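Local coordinates for uncharacterized protein lp_2219 (Lactobacillus plantarum, PDB 3HFQ) that is of unknown function but, as a member of the seven-bladed beta-propeller lactonase family, may hydrolyse a lactone, at residues A[101-110]-A[141-149]. The protein carries 1 engineered substitution. Residues are numbered along the deposited sequence; the frame is centred on the assembly and turned at random.
Sequences YSANYHKGTA and SHIHYTDLT. With PO4 (phosphate ion), chain C.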
# COMPACT_ATOMS: atom_id res chain seq x y z
N TYR A 101 -0.17 2.11 -12.71
CA TYR A 101 0.10 0.68 -12.56
C TYR A 101 -0.88 0.07 -11.57
O TYR A 101 -1.30 0.73 -10.61
CB TYR A 101 1.51 0.45 -12.02
CG TYR A 101 2.61 1.13 -12.80
CD1 TYR A 101 2.93 0.73 -14.09
CD2 TYR A 101 3.36 2.15 -12.22
CE1 TYR A 101 3.97 1.34 -14.80
CE2 TYR A 101 4.40 2.77 -12.91
CZ TYR A 101 4.70 2.36 -14.20
OH TYR A 101 5.71 2.99 -14.89
N SER A 102 -1.26 -1.18 -11.79
CA SER A 102 -2.16 -1.86 -10.88
C SER A 102 -1.75 -3.32 -10.74
O SER A 102 -1.16 -3.90 -11.66
CB SER A 102 -3.62 -1.77 -11.35
OG SER A 102 -3.81 -2.33 -12.63
N ALA A 103 -2.05 -3.89 -9.58
CA ALA A 103 -1.72 -5.29 -9.28
C ALA A 103 -3.00 -6.06 -9.02
O ALA A 103 -3.86 -5.59 -8.27
CB ALA A 103 -0.82 -5.35 -8.05
N ASN A 104 -3.15 -7.23 -9.62
CA ASN A 104 -4.36 -8.02 -9.39
C ASN A 104 -4.02 -9.32 -8.68
O ASN A 104 -3.34 -10.19 -9.22
CB ASN A 104 -5.07 -8.31 -10.71
CG ASN A 104 -6.49 -8.82 -10.50
OD1 ASN A 104 -6.70 -9.83 -9.82
ND2 ASN A 104 -7.46 -8.12 -11.07
N TYR A 105 -4.53 -9.45 -7.47
CA TYR A 105 -4.30 -10.61 -6.62
C TYR A 105 -4.79 -11.93 -7.21
O TYR A 105 -4.01 -12.84 -7.44
CB TYR A 105 -4.96 -10.37 -5.27
CG TYR A 105 -4.64 -11.41 -4.21
CD1 TYR A 105 -5.35 -12.61 -4.14
CD2 TYR A 105 -3.66 -11.17 -3.26
CE1 TYR A 105 -5.08 -13.55 -3.15
CE2 TYR A 105 -3.37 -12.10 -2.27
CZ TYR A 105 -4.09 -13.28 -2.21
OH TYR A 105 -3.80 -14.18 -1.21
N HIS A 106 -6.09 -12.01 -7.45
CA HIS A 106 -6.70 -13.23 -7.97
C HIS A 106 -6.24 -13.64 -9.38
O HIS A 106 -6.06 -14.82 -9.64
CB HIS A 106 -8.22 -13.07 -7.93
CG HIS A 106 -8.73 -12.66 -6.58
ND1 HIS A 106 -8.76 -13.53 -5.50
CD2 HIS A 106 -9.20 -11.48 -6.12
CE1 HIS A 106 -9.23 -12.89 -4.44
NE2 HIS A 106 -9.50 -11.64 -4.79
N LYS A 107 -6.04 -12.67 -10.27
CA LYS A 107 -5.61 -12.97 -11.63
C LYS A 107 -4.11 -13.21 -11.78
O LYS A 107 -3.67 -13.85 -12.74
CB LYS A 107 -6.00 -11.83 -12.58
CG LYS A 107 -7.49 -11.65 -12.80
CD LYS A 107 -7.72 -10.52 -13.79
CE LYS A 107 -9.10 -10.58 -14.41
NZ LYS A 107 -9.25 -9.54 -15.48
N GLY A 108 -3.32 -12.69 -10.84
CA GLY A 108 -1.88 -12.86 -10.89
C GLY A 108 -1.27 -11.99 -11.97
O GLY A 108 -0.32 -12.39 -12.66
N THR A 109 -1.81 -10.79 -12.12
CA THR A 109 -1.34 -9.87 -13.15
C THR A 109 -0.88 -8.51 -12.67
O THR A 109 -1.22 -8.05 -11.58
CB THR A 109 -2.46 -9.62 -14.18
OG1 THR A 109 -3.60 -9.08 -13.51
CG2 THR A 109 -2.85 -10.90 -14.88
N ALA A 110 -0.09 -7.87 -13.53
CA ALA A 110 0.41 -6.52 -13.32
C ALA A 110 -0.09 -5.84 -14.58
O ALA A 110 0.14 -6.33 -15.69
CB ALA A 110 1.93 -6.50 -13.26
N SER A 141 -0.47 -17.54 -8.60
CA SER A 141 0.17 -16.23 -8.59
C SER A 141 -0.78 -15.19 -8.02
O SER A 141 -1.95 -15.14 -8.39
CB SER A 141 0.59 -15.82 -10.00
OG SER A 141 1.01 -14.47 -10.01
N HIS A 142 -0.25 -14.36 -7.12
CA HIS A 142 -1.04 -13.30 -6.49
C HIS A 142 -0.20 -12.02 -6.42
O HIS A 142 0.58 -11.84 -5.49
CB HIS A 142 -1.45 -13.74 -5.08
CG HIS A 142 -2.37 -14.93 -5.07
ND1 HIS A 142 -2.30 -15.91 -4.10
CD2 HIS A 142 -3.40 -15.28 -5.88
CE1 HIS A 142 -3.24 -16.81 -4.32
NE2 HIS A 142 -3.92 -16.45 -5.39
N ILE A 143 -0.35 -11.14 -7.41
CA ILE A 143 0.40 -9.89 -7.44
C ILE A 143 -0.25 -8.91 -6.47
O ILE A 143 -1.46 -8.71 -6.50
CB ILE A 143 0.42 -9.29 -8.87
CG1 ILE A 143 0.94 -10.33 -9.86
CG2 ILE A 143 1.33 -8.07 -8.90
CD1 ILE A 143 2.34 -10.87 -9.53
N HIS A 144 0.55 -8.28 -5.61
CA HIS A 144 -0.01 -7.37 -4.61
C HIS A 144 0.63 -5.99 -4.56
O HIS A 144 0.23 -5.15 -3.75
CB HIS A 144 0.12 -8.02 -3.23
CG HIS A 144 -1.07 -7.81 -2.35
ND1 HIS A 144 -1.67 -6.58 -2.19
CD2 HIS A 144 -1.78 -8.68 -1.59
CE1 HIS A 144 -2.70 -6.70 -1.38
NE2 HIS A 144 -2.79 -7.97 -1.00
N TYR A 145 1.61 -5.75 -5.42
CA TYR A 145 2.30 -4.47 -5.40
C TYR A 145 2.97 -4.21 -6.74
O TYR A 145 3.61 -5.10 -7.31
CB TYR A 145 3.34 -4.48 -4.27
CG TYR A 145 4.19 -3.24 -4.11
CD1 TYR A 145 5.34 -3.05 -4.87
CD2 TYR A 145 3.87 -2.27 -3.16
CE1 TYR A 145 6.16 -1.93 -4.69
CE2 TYR A 145 4.68 -1.14 -2.97
CZ TYR A 145 5.82 -0.98 -3.74
OH TYR A 145 6.62 0.13 -3.57
N THR A 146 2.79 -2.99 -7.25
CA THR A 146 3.38 -2.56 -8.51
C THR A 146 3.74 -1.09 -8.36
O THR A 146 2.89 -0.22 -8.55
CB THR A 146 2.38 -2.70 -9.70
OG1 THR A 146 1.17 -2.01 -9.38
CG2 THR A 146 2.08 -4.16 -9.99
N ASP A 147 4.98 -0.81 -8.00
CA ASP A 147 5.40 0.57 -7.84
C ASP A 147 6.85 0.79 -8.26
O ASP A 147 7.62 -0.16 -8.39
CB ASP A 147 5.18 1.03 -6.39
CG ASP A 147 4.60 2.43 -6.30
OD1 ASP A 147 4.98 3.28 -7.14
OD2 ASP A 147 3.78 2.69 -5.40
N LEU A 148 7.21 2.05 -8.46
CA LEU A 148 8.54 2.44 -8.93
C LEU A 148 9.73 2.27 -7.99
O LEU A 148 9.63 2.46 -6.78
CB LEU A 148 8.50 3.90 -9.41
CG LEU A 148 7.54 4.19 -10.57
CD1 LEU A 148 7.40 5.70 -10.74
CD2 LEU A 148 8.07 3.55 -11.85
N THR A 149 10.88 1.93 -8.58
CA THR A 149 12.12 1.78 -7.83
C THR A 149 12.83 3.13 -7.92
O THR A 149 12.41 4.00 -8.68
CB THR A 149 13.05 0.71 -8.47
OG1 THR A 149 13.41 1.12 -9.79
CG2 THR A 149 12.36 -0.64 -8.53
P PO4 C . -4.31 -9.64 1.35
O1 PO4 C . -5.38 -10.43 2.19
O2 PO4 C . -3.67 -8.50 2.23
O3 PO4 C . -3.18 -10.63 0.86
O4 PO4 C . -5.01 -8.99 0.09
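Strand 101-104 and strand 143-148 run nearly antiparallel, at 166°, their axes 5.0 Å apart at closest, and the alpha carbons of Tyr105 and His142 come nearest. Between the strands the fit is small and apolar: Ala103 CB sits 3.6 Å from Ile143 CG2 and also meets Thr146 CG2, while Ile143 CG1 lies against the backbone of Gly108, part of the G1 beta bulge where the tight turn after Asn104 rejoins strand 109-115. The two strands belong to consecutive four-stranded blades of a seven-bladed beta-propeller, 143-148 being the first strand of its blade, and blades in this fold meet through side chains across their sheet faces. At one end of the seam the rings of Tyr105 and His142 form an offset stack, planes 6° apart, centroids 4.2 Å apart. With CG anti to the backbone N (chi1 -172°), the tyrosine ring takes His142 CB over its face and His144 CD2, 3.5 Å from Tyr105 CD2, at its edge. A serine in place of Tyr105 would probably leave the His142 ring without its stacking partner and free to turn. His144 NE2 donates to PO4 O4 at 2.7 Å, and Arg190 and Arg259 also bind this phosphate, probably acquired during crystallisation.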